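Local coordinates for DUF5624 domain-containing protein (Legionella pneumophila subsp. pneumophila, PDB 4JX2) that is of unknown function, carries a DUF5624 domain, and is a putative secreted protein of Legionella that combines alpha helices with a mixed beta sheet, at residues F110-P121 with Y223-T234; N180-N191 with Y422-Q430. All blocks are in the same frame, centred on the assembly; numbering follows the deposited sequence.

Contact 1: residues F110-P121 with Y223-T234; sequences FTEMTAISHIGP and YNNVMIGTFMLT
M113 lies against T230, L233 and T234, and its chain can be followed outward from the backbone. CB meets T234 OG1 at 3.3 Å. CG lies 3.4 Å from the backbone T230 O. The chain then bends at chi2 and chi3. This turn brings SE to L233 CD1 at 3.9 Å, with T230 CG2 also beside it. T234 OG1 donates a hydrogen bond to T230 O within its own helix, from the opposite face of the carbonyl plane to T234 N. A water bonds to T234 OG1 and S117 OG and so bridges the two segments. The motif is a nearly antiparallel helix pair. The axes of 110-117 and 223-234 cross at -160° and approach to 8.8 Å. Both belong to the DUF5624 region. Between the helices, S117 OG and T230 OG1 share a hydrogen bond of 2.7 Å. CB of S117 sits over one face of the F231 ring, a CH-pi contact. Toward the start of 223-234, Y223 OH donates to I116 O at 2.6 Å. It comes from above the carbonyl plane, while I119 N reaches the same oxygen from the opposite face. The Y223 ring leaves the backbone with CG anti to N (chi1 -159°), which carries the hydroxyl across to I116 O and the side chain of I119. F212 stacks on this ring. P121 packs on F41 of the second subunit.

Contact 2: residues N180-N191 with Y422-Q430; sequences NMIDYACSMAGN and YPNNNPVIQ
Y422 and M181 lie side by side, their side chains pointing the same way. M181 CG stands over the centre of one face of the Y422 ring, 3.3 Å above its plane. The selenium is farther off and oblique, in a Met-aromatic contact. Y184 presents CD2 to the edge of the Y422 ring, 3.6 Å from CD1. The side chains cross at about a right angle, with ring planes at 53°. P423 CD packs on Y184 CD1. The Y422 hydroxyl bonds to G410 O, and that of Y184 to I221 O.

N426 meets D183 obliquely, with amide and carboxylate planes 42° apart. Its ND2 donates to D183 OD2 at 2.9 Å, almost in the amide plane and on the anti side of the carboxylate. The same ND2 also donates to P423 O. K152 pairs with the other oxygen of D183.

Farther along, S187 OG bonds to Y219 OH; its very short approach to P427 O is doubtful. N191 uses both ends of its amide on the passing backbone. OD1 accepts from Q430 N at 3.0 Å in a fairly straight bond, and ND2 donates to V428 O and also bonds to Y219 OH. With CG anti to the carbonyl carbon (chi1 -72°), the amide is directed at these groups. I429 sets CD1 3.4 Å from C186 O and CG2 against G190.

The C-terminal segment runs without regular structure along helix 175-197. Helix 136-155 flanks this helix through K152 and meets I429 through L145, while helices 110-117 and 223-247 pack on its M181, I182 and A185.

How the contacts relate
The centres of contacts 1 and 2 lie 14 Å apart, on the same side of the chain's centre. Helix 175-197 is the bridge between them. M181 touches T230, and A189 touches I119, while Y422 OH packs near the backbone of N225 and V226. Along the chain the order is 110-121, 180-191, 223-234, 422-430, so the segments alternate. Three of them fall in the DUF5624 range. The last brings the C-terminal end of the chain back onto the same helical cluster. Contact 1 is buried and packs against the second subunit. Contact 2 is partly buried, and no other protein chain of the assembly touches its segments.

Contact 1: residues F110-P121 with Y223-T234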
loop_
_atom_site.group_PDB
_atom_site.type_symbol
_atom_site.label_atom_id
_atom_site.label_comp_id
_atom_site.label_asym_id
_atom_site.label_seq_id
_atom_site.Cartn_x
_atom_site.Cartn_y
_atom_site.Cartn_z
ATOM N N PHE A 110 0.684 -18.970 -20.065
ATOM C CA PHE A 110 1.306 -18.182 -18.995
ATOM C C PHE A 110 2.653 -18.810 -18.549
ATOM O O PHE A 110 3.683 -18.133 -18.587
ATOM C CB PHE A 110 0.348 -18.004 -17.771
ATOM C CG PHE A 110 0.951 -17.164 -16.665
ATOM C CD1 PHE A 110 0.893 -15.771 -16.710
ATOM C CD2 PHE A 110 1.639 -17.760 -15.609
ATOM C CE1 PHE A 110 1.493 -14.993 -15.707
ATOM C CE2 PHE A 110 2.234 -16.977 -14.606
ATOM C CZ PHE A 110 2.157 -15.602 -14.665
ATOM N N THR A 111 2.621 -20.089 -18.100
ATOM C CA THR A 111 3.777 -20.841 -17.625
ATOM C C THR A 111 4.807 -20.892 -18.738
ATOM O O THR A 111 5.961 -20.534 -18.500
ATOM C CB THR A 111 3.323 -22.231 -17.159
ATOM O OG1 THR A 111 2.405 -22.060 -16.077
ATOM C CG2 THR A 111 4.477 -23.123 -16.717
ATOM N N GLU A 112 4.365 -21.261 -19.960
ATOM C CA GLU A 112 5.179 -21.382 -21.169
ATOM C C GLU A 112 5.961 -20.096 -21.450
ATOM O O GLU A 112 7.195 -20.133 -21.513
ATOM C CB GLU A 112 4.306 -21.748 -22.387
ATOM C CG GLU A 112 3.608 -23.098 -22.294
ATOM C CD GLU A 112 2.235 -23.147 -21.642
ATOM O OE1 GLU A 112 1.963 -22.342 -20.722
ATOM O OE2 GLU A 112 1.440 -24.038 -22.020
HETATM N N MSE A 113 5.233 -18.960 -21.542
HETATM C CA MSE A 113 5.781 -17.649 -21.822
HETATM C C MSE A 113 6.612 -17.089 -20.666
HETATM O O MSE A 113 7.679 -16.522 -20.920
HETATM C CB MSE A 113 4.640 -16.708 -22.153
HETATM C CG MSE A 113 4.903 -15.781 -23.337
HETATM SE SE MSE A 113 5.637 -16.506 -24.988
HETATM C CE MSE A 113 4.478 -17.979 -25.292
ATOM N N THR A 114 6.153 -17.253 -19.410
ATOM C CA THR A 114 6.852 -16.749 -18.214
ATOM C C THR A 114 8.193 -17.476 -18.035
ATOM O O THR A 114 9.171 -16.818 -17.698
ATOM C CB THR A 114 5.944 -16.855 -16.971
ATOM O OG1 THR A 114 4.781 -16.063 -17.215
ATOM C CG2 THR A 114 6.605 -16.378 -15.696
ATOM N N ALA A 115 8.233 -18.802 -18.295
ATOM C CA ALA A 115 9.428 -19.633 -18.211
ATOM C C ALA A 115 10.548 -19.076 -19.094
ATOM O O ALA A 115 11.695 -19.025 -18.660
ATOM C CB ALA A 115 9.103 -21.081 -18.608
ATOM N N ILE A 116 10.208 -18.633 -20.313
ATOM C CA ILE A 116 11.174 -18.044 -21.256
ATOM C C ILE A 116 11.619 -16.628 -20.760
ATOM O O ILE A 116 12.816 -16.349 -20.789
ATOM C CB ILE A 116 10.625 -18.036 -22.730
ATOM C CG1 ILE A 116 10.334 -19.477 -23.230
ATOM C CG2 ILE A 116 11.550 -17.261 -23.710
ATOM C CD1 ILE A 116 11.563 -20.490 -23.295
ATOM N N SER A 117 10.669 -15.782 -20.277
ATOM C CA SER A 117 10.907 -14.404 -19.771
ATOM C C SER A 117 11.890 -14.370 -18.637
ATOM O O SER A 117 12.699 -13.443 -18.550
ATOM C CB SER A 117 9.610 -13.767 -19.256
ATOM O OG SER A 117 8.590 -13.591 -20.227
ATOM N N HIS A 118 11.782 -15.383 -17.751
ATOM C CA HIS A 118 12.517 -15.566 -16.519
ATOM C C HIS A 118 13.959 -16.074 -16.677
ATOM O O HIS A 118 14.712 -16.064 -15.683
ATOM C CB HIS A 118 11.728 -16.493 -15.606
ATOM C CG HIS A 118 10.647 -15.772 -14.858
ATOM N ND1 HIS A 118 9.752 -16.449 -14.055
ATOM C CD2 HIS A 118 10.380 -14.444 -14.785
ATOM C CE1 HIS A 118 8.984 -15.520 -13.515
ATOM N NE2 HIS A 118 9.315 -14.299 -13.936
ATOM N N ILE A 119 14.382 -16.403 -17.912
ATOM C CA ILE A 119 15.750 -16.860 -18.202
ATOM C C ILE A 119 16.744 -15.717 -17.886
ATOM O O ILE A 119 17.768 -15.982 -17.238
ATOM C CB ILE A 119 15.855 -17.414 -19.650
ATOM C CG1 ILE A 119 15.170 -18.799 -19.706
ATOM C CG2 ILE A 119 17.312 -17.465 -20.157
ATOM C CD1 ILE A 119 14.933 -19.374 -21.125
ATOM N N GLY A 120 16.382 -14.481 -18.262
ATOM C CA GLY A 120 17.165 -13.279 -17.976
ATOM C C GLY A 120 17.386 -13.096 -16.482
ATOM O O GLY A 120 18.532 -13.196 -16.021
ATOM N N PRO A 121 16.291 -12.926 -15.673
ATOM C CA PRO A 121 16.460 -12.785 -14.204
ATOM C C PRO A 121 17.193 -13.960 -13.557
ATOM O O PRO A 121 18.009 -13.734 -12.661
ATOM C CB PRO A 121 15.020 -12.692 -13.695
ATOM C CG PRO A 121 14.275 -12.090 -14.846
ATOM C CD PRO A 121 14.877 -12.721 -16.060
ATOM N N TYR A 223 18.683 -10.458 -25.877
ATOM C CA TYR A 223 17.730 -11.237 -25.080
ATOM C C TYR A 223 16.740 -10.277 -24.408
ATOM O O TYR A 223 15.611 -10.675 -24.111
ATOM C CB TYR A 223 18.397 -12.152 -24.043
ATOM C CG TYR A 223 17.451 -13.257 -23.639
ATOM C CD1 TYR A 223 17.281 -14.381 -24.445
ATOM C CD2 TYR A 223 16.655 -13.142 -22.499
ATOM C CE1 TYR A 223 16.357 -15.374 -24.117
ATOM C CE2 TYR A 223 15.722 -14.126 -22.164
ATOM C CZ TYR A 223 15.576 -15.237 -22.979
ATOM O OH TYR A 223 14.676 -16.220 -22.656
ATOM N N ASN A 224 17.159 -8.999 -24.211
ATOM C CA ASN A 224 16.333 -7.906 -23.711
ATOM C C ASN A 224 15.027 -7.820 -24.531
ATOM O O ASN A 224 13.962 -7.662 -23.943
ATOM C CB ASN A 224 17.103 -6.593 -23.821
ATOM C CG ASN A 224 18.201 -6.308 -22.812
ATOM O OD1 ASN A 224 18.186 -6.719 -21.658
ATOM N ND2 ASN A 224 19.132 -5.470 -23.204
ATOM N N ASN A 225 15.109 -7.973 -25.890
ATOM C CA ASN A 225 13.946 -7.954 -26.790
ATOM C C ASN A 225 13.040 -9.186 -26.561
ATOM O O ASN A 225 11.811 -9.059 -26.608
ATOM C CB ASN A 225 14.392 -7.897 -28.233
ATOM C CG ASN A 225 15.001 -6.584 -28.683
ATOM O OD1 ASN A 225 15.823 -5.951 -27.992
ATOM N ND2 ASN A 225 14.666 -6.196 -29.906
ATOM N N VAL A 226 13.640 -10.356 -26.281
ATOM C CA VAL A 226 12.893 -11.579 -25.995
ATOM C C VAL A 226 12.110 -11.353 -24.693
ATOM O O VAL A 226 10.942 -11.728 -24.621
ATOM C CB VAL A 226 13.802 -12.841 -25.946
ATOM C CG1 VAL A 226 13.086 -14.046 -25.352
ATOM C CG2 VAL A 226 14.321 -13.180 -27.324
HETATM N N MSE A 227 12.731 -10.708 -23.689
HETATM C CA MSE A 227 12.063 -10.429 -22.421
HETATM C C MSE A 227 10.859 -9.533 -22.610
HETATM O O MSE A 227 9.817 -9.847 -22.054
HETATM C CB MSE A 227 13.022 -9.837 -21.405
HETATM C CG MSE A 227 13.897 -10.903 -20.803
HETATM SE SE MSE A 227 14.909 -10.283 -19.328
HETATM C CE MSE A 227 16.334 -9.218 -20.287
ATOM N N ILE A 228 10.958 -8.478 -23.446
ATOM C CA ILE A 228 9.832 -7.575 -23.703
ATOM C C ILE A 228 8.737 -8.319 -24.505
ATOM O O ILE A 228 7.571 -8.284 -24.106
ATOM C CB ILE A 228 10.273 -6.247 -24.385
ATOM C CG1 ILE A 228 11.393 -5.498 -23.581
ATOM C CG2 ILE A 228 9.070 -5.331 -24.674
ATOM C CD1 ILE A 228 11.190 -5.337 -21.978
ATOM N N GLY A 229 9.132 -9.017 -25.575
ATOM C CA GLY A 229 8.214 -9.761 -26.429
ATOM C C GLY A 229 7.359 -10.758 -25.671
ATOM O O GLY A 229 6.136 -10.768 -25.804
ATOM N N THR A 230 8.001 -11.568 -24.824
ATOM C CA THR A 230 7.351 -12.589 -23.993
ATOM C C THR A 230 6.430 -11.952 -22.963
ATOM O O THR A 230 5.319 -12.447 -22.798
ATOM C CB THR A 230 8.378 -13.489 -23.316
ATOM O OG1 THR A 230 9.367 -12.681 -22.667
ATOM C CG2 THR A 230 9.027 -14.437 -24.269
ATOM N N PHE A 231 6.867 -10.864 -22.288
ATOM C CA PHE A 231 6.042 -10.152 -21.310
ATOM C C PHE A 231 4.775 -9.592 -21.995
ATOM O O PHE A 231 3.664 -9.703 -21.456
ATOM C CB PHE A 231 6.836 -9.017 -20.619
ATOM C CG PHE A 231 7.758 -9.438 -19.497
ATOM C CD1 PHE A 231 7.332 -10.327 -18.520
ATOM C CD2 PHE A 231 9.033 -8.890 -19.378
ATOM C CE1 PHE A 231 8.182 -10.687 -17.460
ATOM C CE2 PHE A 231 9.897 -9.282 -18.342
ATOM C CZ PHE A 231 9.457 -10.161 -17.377
HETATM N N MSE A 232 4.959 -9.011 -23.198
HETATM C CA MSE A 232 3.893 -8.475 -24.040
HETATM C C MSE A 232 2.840 -9.539 -24.363
HETATM O O MSE A 232 1.651 -9.243 -24.342
HETATM C CB MSE A 232 4.470 -7.939 -25.363
HETATM C CG MSE A 232 5.105 -6.588 -25.255
HETATM SE SE MSE A 232 3.870 -5.129 -24.951
HETATM C CE MSE A 232 5.112 -3.619 -24.881
ATOM N N LEU A 233 3.271 -10.764 -24.681
ATOM C CA LEU A 233 2.342 -11.822 -25.079
ATOM C C LEU A 233 1.560 -12.328 -23.912
ATOM O O LEU A 233 0.394 -12.681 -24.067
ATOM C CB LEU A 233 3.060 -12.975 -25.788
ATOM C CG LEU A 233 3.696 -12.647 -27.160
ATOM C CD1 LEU A 233 4.598 -13.757 -27.578
ATOM C CD2 LEU A 233 2.642 -12.383 -28.232
ATOM N N THR A 234 2.188 -12.328 -22.742
ATOM C CA THR A 234 1.605 -12.737 -21.471
ATOM C C THR A 234 0.506 -11.734 -21.108
ATOM O O THR A 234 -0.598 -12.175 -20.789
ATOM C CB THR A 234 2.704 -12.864 -20.402
ATOM O OG1 THR A 234 3.649 -13.871 -20.790
ATOM C CG2 THR A 234 2.161 -13.231 -19.067
HETATM O O HOH W 1 5.833 -13.466 -19.241
#

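Contact 2: residues N180-N191 with Y422-Q430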
loop_
_atom_site.group_PDB
_atom_site.type_symbol
_atom_site.label_atom_id
_atom_site.label_comp_id
_atom_site.label_asym_id
_atom_site.label_seq_id
_atom_site.Cartn_x
_atom_site.Cartn_y
_atom_site.Cartn_z
ATOM N N ASN A 180 9.518 -19.100 -33.723
ATOM C CA ASN A 180 10.906 -18.786 -34.067
ATOM C C ASN A 180 11.626 -18.086 -32.934
ATOM O O ASN A 180 12.822 -18.321 -32.717
ATOM C CB ASN A 180 10.963 -17.919 -35.307
ATOM C CG ASN A 180 10.527 -18.622 -36.557
ATOM O OD1 ASN A 180 10.543 -19.854 -36.666
ATOM N ND2 ASN A 180 10.150 -17.837 -37.536
HETATM N N MSE A 181 10.886 -17.233 -32.209
HETATM C CA MSE A 181 11.408 -16.482 -31.096
HETATM C C MSE A 181 11.784 -17.409 -29.920
HETATM O O MSE A 181 12.868 -17.231 -29.353
HETATM C CB MSE A 181 10.414 -15.420 -30.659
HETATM C CG MSE A 181 10.988 -14.540 -29.593
HETATM SE SE MSE A 181 9.701 -14.092 -28.287
HETATM C CE MSE A 181 9.631 -15.831 -27.445
ATOM N N ILE A 182 10.912 -18.393 -29.563
ATOM C CA ILE A 182 11.216 -19.314 -28.462
ATOM C C ILE A 182 12.413 -20.196 -28.883
ATOM O O ILE A 182 13.314 -20.444 -28.076
ATOM C CB ILE A 182 9.976 -20.129 -28.011
ATOM C CG1 ILE A 182 8.949 -19.203 -27.342
ATOM C CG2 ILE A 182 10.362 -21.268 -27.044
ATOM C CD1 ILE A 182 7.560 -19.562 -27.563
ATOM N N ASP A 183 12.452 -20.601 -30.164
ATOM C CA ASP A 183 13.559 -21.375 -30.711
ATOM C C ASP A 183 14.879 -20.567 -30.596
ATOM O O ASP A 183 15.860 -21.071 -30.039
ATOM C CB ASP A 183 13.263 -21.775 -32.154
ATOM C CG ASP A 183 14.258 -22.778 -32.693
ATOM O OD1 ASP A 183 14.256 -23.938 -32.213
ATOM O OD2 ASP A 183 15.072 -22.398 -33.560
ATOM N N TYR A 184 14.860 -19.301 -31.065
ATOM C CA TYR A 184 15.965 -18.337 -30.996
ATOM C C TYR A 184 16.434 -18.120 -29.541
ATOM O O TYR A 184 17.645 -18.107 -29.270
ATOM C CB TYR A 184 15.532 -16.983 -31.610
ATOM C CG TYR A 184 16.583 -15.902 -31.479
ATOM C CD1 TYR A 184 17.713 -15.894 -32.297
ATOM C CD2 TYR A 184 16.460 -14.891 -30.525
ATOM C CE1 TYR A 184 18.685 -14.903 -32.177
ATOM C CE2 TYR A 184 17.432 -13.898 -30.391
ATOM C CZ TYR A 184 18.534 -13.901 -31.231
ATOM O OH TYR A 184 19.499 -12.938 -31.101
ATOM N N ALA A 185 15.461 -17.919 -28.621
ATOM C CA ALA A 185 15.692 -17.687 -27.202
ATOM C C ALA A 185 16.398 -18.875 -26.564
ATOM O O ALA A 185 17.414 -18.683 -25.895
ATOM C CB ALA A 185 14.377 -17.413 -26.500
ATOM N N CYS A 186 15.905 -20.104 -26.812
ATOM C CA CYS A 186 16.514 -21.329 -26.280
ATOM C C CYS A 186 17.930 -21.500 -26.811
ATOM O O CYS A 186 18.849 -21.773 -26.037
ATOM C CB CYS A 186 15.654 -22.550 -26.587
ATOM S SG CYS A 186 14.052 -22.553 -25.742
ATOM N N SER A 187 18.107 -21.299 -28.121
ATOM C CA SER A 187 19.394 -21.420 -28.797
ATOM C C SER A 187 20.413 -20.391 -28.233
ATOM O O SER A 187 21.547 -20.757 -27.917
ATOM C CB SER A 187 19.201 -21.240 -30.300
ATOM O OG SER A 187 20.413 -21.442 -31.007
HETATM N N MSE A 188 19.989 -19.124 -28.079
HETATM C CA MSE A 188 20.832 -18.057 -27.563
HETATM C C MSE A 188 21.254 -18.336 -26.112
HETATM O O MSE A 188 22.452 -18.425 -25.842
HETATM C CB MSE A 188 20.089 -16.727 -27.678
HETATM C CG MSE A 188 20.858 -15.563 -27.131
HETATM SE SE MSE A 188 19.926 -13.917 -27.523
HETATM C CE MSE A 188 21.397 -12.683 -27.321
ATOM N N ALA A 189 20.276 -18.483 -25.198
ATOM C CA ALA A 189 20.495 -18.739 -23.768
ATOM C C ALA A 189 21.238 -20.041 -23.514
ATOM O O ALA A 189 22.122 -20.070 -22.659
ATOM C CB ALA A 189 19.162 -18.762 -23.038
ATOM N N GLY A 190 20.875 -21.100 -24.249
ATOM C CA GLY A 190 21.510 -22.411 -24.156
ATOM C C GLY A 190 22.981 -22.368 -24.502
ATOM O O GLY A 190 23.823 -22.746 -23.686
ATOM N N ASN A 191 23.310 -21.844 -25.684
ATOM C CA ASN A 191 24.709 -21.751 -26.111
ATOM C C ASN A 191 25.503 -20.723 -25.296
ATOM O O ASN A 191 26.715 -20.885 -25.151
ATOM C CB ASN A 191 24.816 -21.479 -27.588
ATOM C CG ASN A 191 24.435 -22.681 -28.414
ATOM O OD1 ASN A 191 24.936 -23.798 -28.207
ATOM N ND2 ASN A 191 23.562 -22.469 -29.381
ATOM N N TYR A 422 12.589 -12.598 -35.803
ATOM C CA TYR A 422 13.453 -13.635 -35.236
ATOM C C TYR A 422 13.801 -14.694 -36.285
ATOM O O TYR A 422 12.907 -15.100 -37.037
ATOM C CB TYR A 422 12.769 -14.307 -34.037
ATOM C CG TYR A 422 12.608 -13.385 -32.857
ATOM C CD1 TYR A 422 13.642 -13.211 -31.938
ATOM C CD2 TYR A 422 11.438 -12.651 -32.675
ATOM C CE1 TYR A 422 13.508 -12.345 -30.853
ATOM C CE2 TYR A 422 11.296 -11.776 -31.599
ATOM C CZ TYR A 422 12.339 -11.620 -30.694
ATOM O OH TYR A 422 12.205 -10.761 -29.636
ATOM N N PRO A 423 15.070 -15.183 -36.332
ATOM C CA PRO A 423 15.445 -16.223 -37.316
ATOM C C PRO A 423 14.700 -17.544 -37.124
ATOM O O PRO A 423 14.301 -17.857 -36.001
ATOM C CB PRO A 423 16.941 -16.422 -37.048
ATOM C CG PRO A 423 17.377 -15.184 -36.398
ATOM C CD PRO A 423 16.240 -14.807 -35.516
ATOM N N ASN A 424 14.544 -18.323 -38.213
ATOM C CA ASN A 424 13.848 -19.617 -38.245
ATOM C C ASN A 424 14.782 -20.795 -37.910
ATOM O O ASN A 424 14.459 -21.583 -37.015
ATOM C CB ASN A 424 13.179 -19.849 -39.619
ATOM C CG ASN A 424 14.092 -19.658 -40.809
ATOM O OD1 ASN A 424 14.914 -18.731 -40.875
ATOM N ND2 ASN A 424 13.986 -20.547 -41.773
ATOM N N ASN A 425 15.911 -20.940 -38.618
ATOM C CA ASN A 425 16.831 -22.047 -38.326
ATOM C C ASN A 425 17.875 -21.546 -37.335
ATOM O O ASN A 425 18.710 -20.699 -37.693
ATOM C CB ASN A 425 17.464 -22.667 -39.606
ATOM C CG ASN A 425 18.050 -21.720 -40.647
ATOM O OD1 ASN A 425 18.031 -20.480 -40.526
ATOM N ND2 ASN A 425 18.595 -22.305 -41.707
ATOM N N ASN A 426 17.758 -21.986 -36.059
ATOM C CA ASN A 426 18.664 -21.528 -35.001
ATOM C C ASN A 426 19.589 -22.651 -34.550
ATOM O O ASN A 426 19.169 -23.816 -34.495
ATOM C CB ASN A 426 17.912 -20.923 -33.844
ATOM C CG ASN A 426 17.184 -19.670 -34.264
ATOM O OD1 ASN A 426 17.794 -18.652 -34.626
ATOM N ND2 ASN A 426 15.862 -19.743 -34.302
ATOM N N PRO A 427 20.880 -22.319 -34.299
ATOM C CA PRO A 427 21.849 -23.369 -33.939
ATOM C C PRO A 427 21.392 -24.243 -32.780
ATOM O O PRO A 427 20.755 -23.759 -31.848
ATOM C CB PRO A 427 23.106 -22.584 -33.559
ATOM C CG PRO A 427 22.962 -21.271 -34.208
ATOM C CD PRO A 427 21.515 -20.984 -34.346
ATOM N N VAL A 428 21.710 -25.533 -32.842
ATOM C CA VAL A 428 21.354 -26.446 -31.758
ATOM C C VAL A 428 22.169 -26.071 -30.507
ATOM O O VAL A 428 23.225 -25.440 -30.624
ATOM C CB VAL A 428 21.531 -27.945 -32.146
ATOM C CG1 VAL A 428 20.539 -28.349 -33.230
ATOM C CG2 VAL A 428 22.969 -28.269 -32.556
ATOM N N ILE A 429 21.679 -26.446 -29.319
ATOM C CA ILE A 429 22.408 -26.170 -28.085
ATOM C C ILE A 429 23.515 -27.234 -27.964
ATOM O O ILE A 429 23.219 -28.430 -27.832
ATOM C CB ILE A 429 21.484 -26.101 -26.849
ATOM C CG1 ILE A 429 20.453 -24.961 -26.998
ATOM C CG2 ILE A 429 22.308 -25.924 -25.596
ATOM C CD1 ILE A 429 19.151 -25.184 -26.287
ATOM N N GLN A 430 24.783 -26.796 -28.078
ATOM C CA GLN A 430 25.950 -27.670 -27.980
ATOM C C GLN A 430 26.459 -27.684 -26.544
ATOM O O GLN A 430 27.043 -26.694 -26.106
ATOM C CB GLN A 430 27.056 -27.198 -28.947
ATOM C CG GLN A 430 27.076 -27.940 -30.274
ATOM C CD GLN A 430 28.489 -28.179 -30.720
ATOM O OE1 GLN A 430 29.299 -28.791 -30.004
ATOM N NE2 GLN A 430 28.816 -27.705 -31.916
#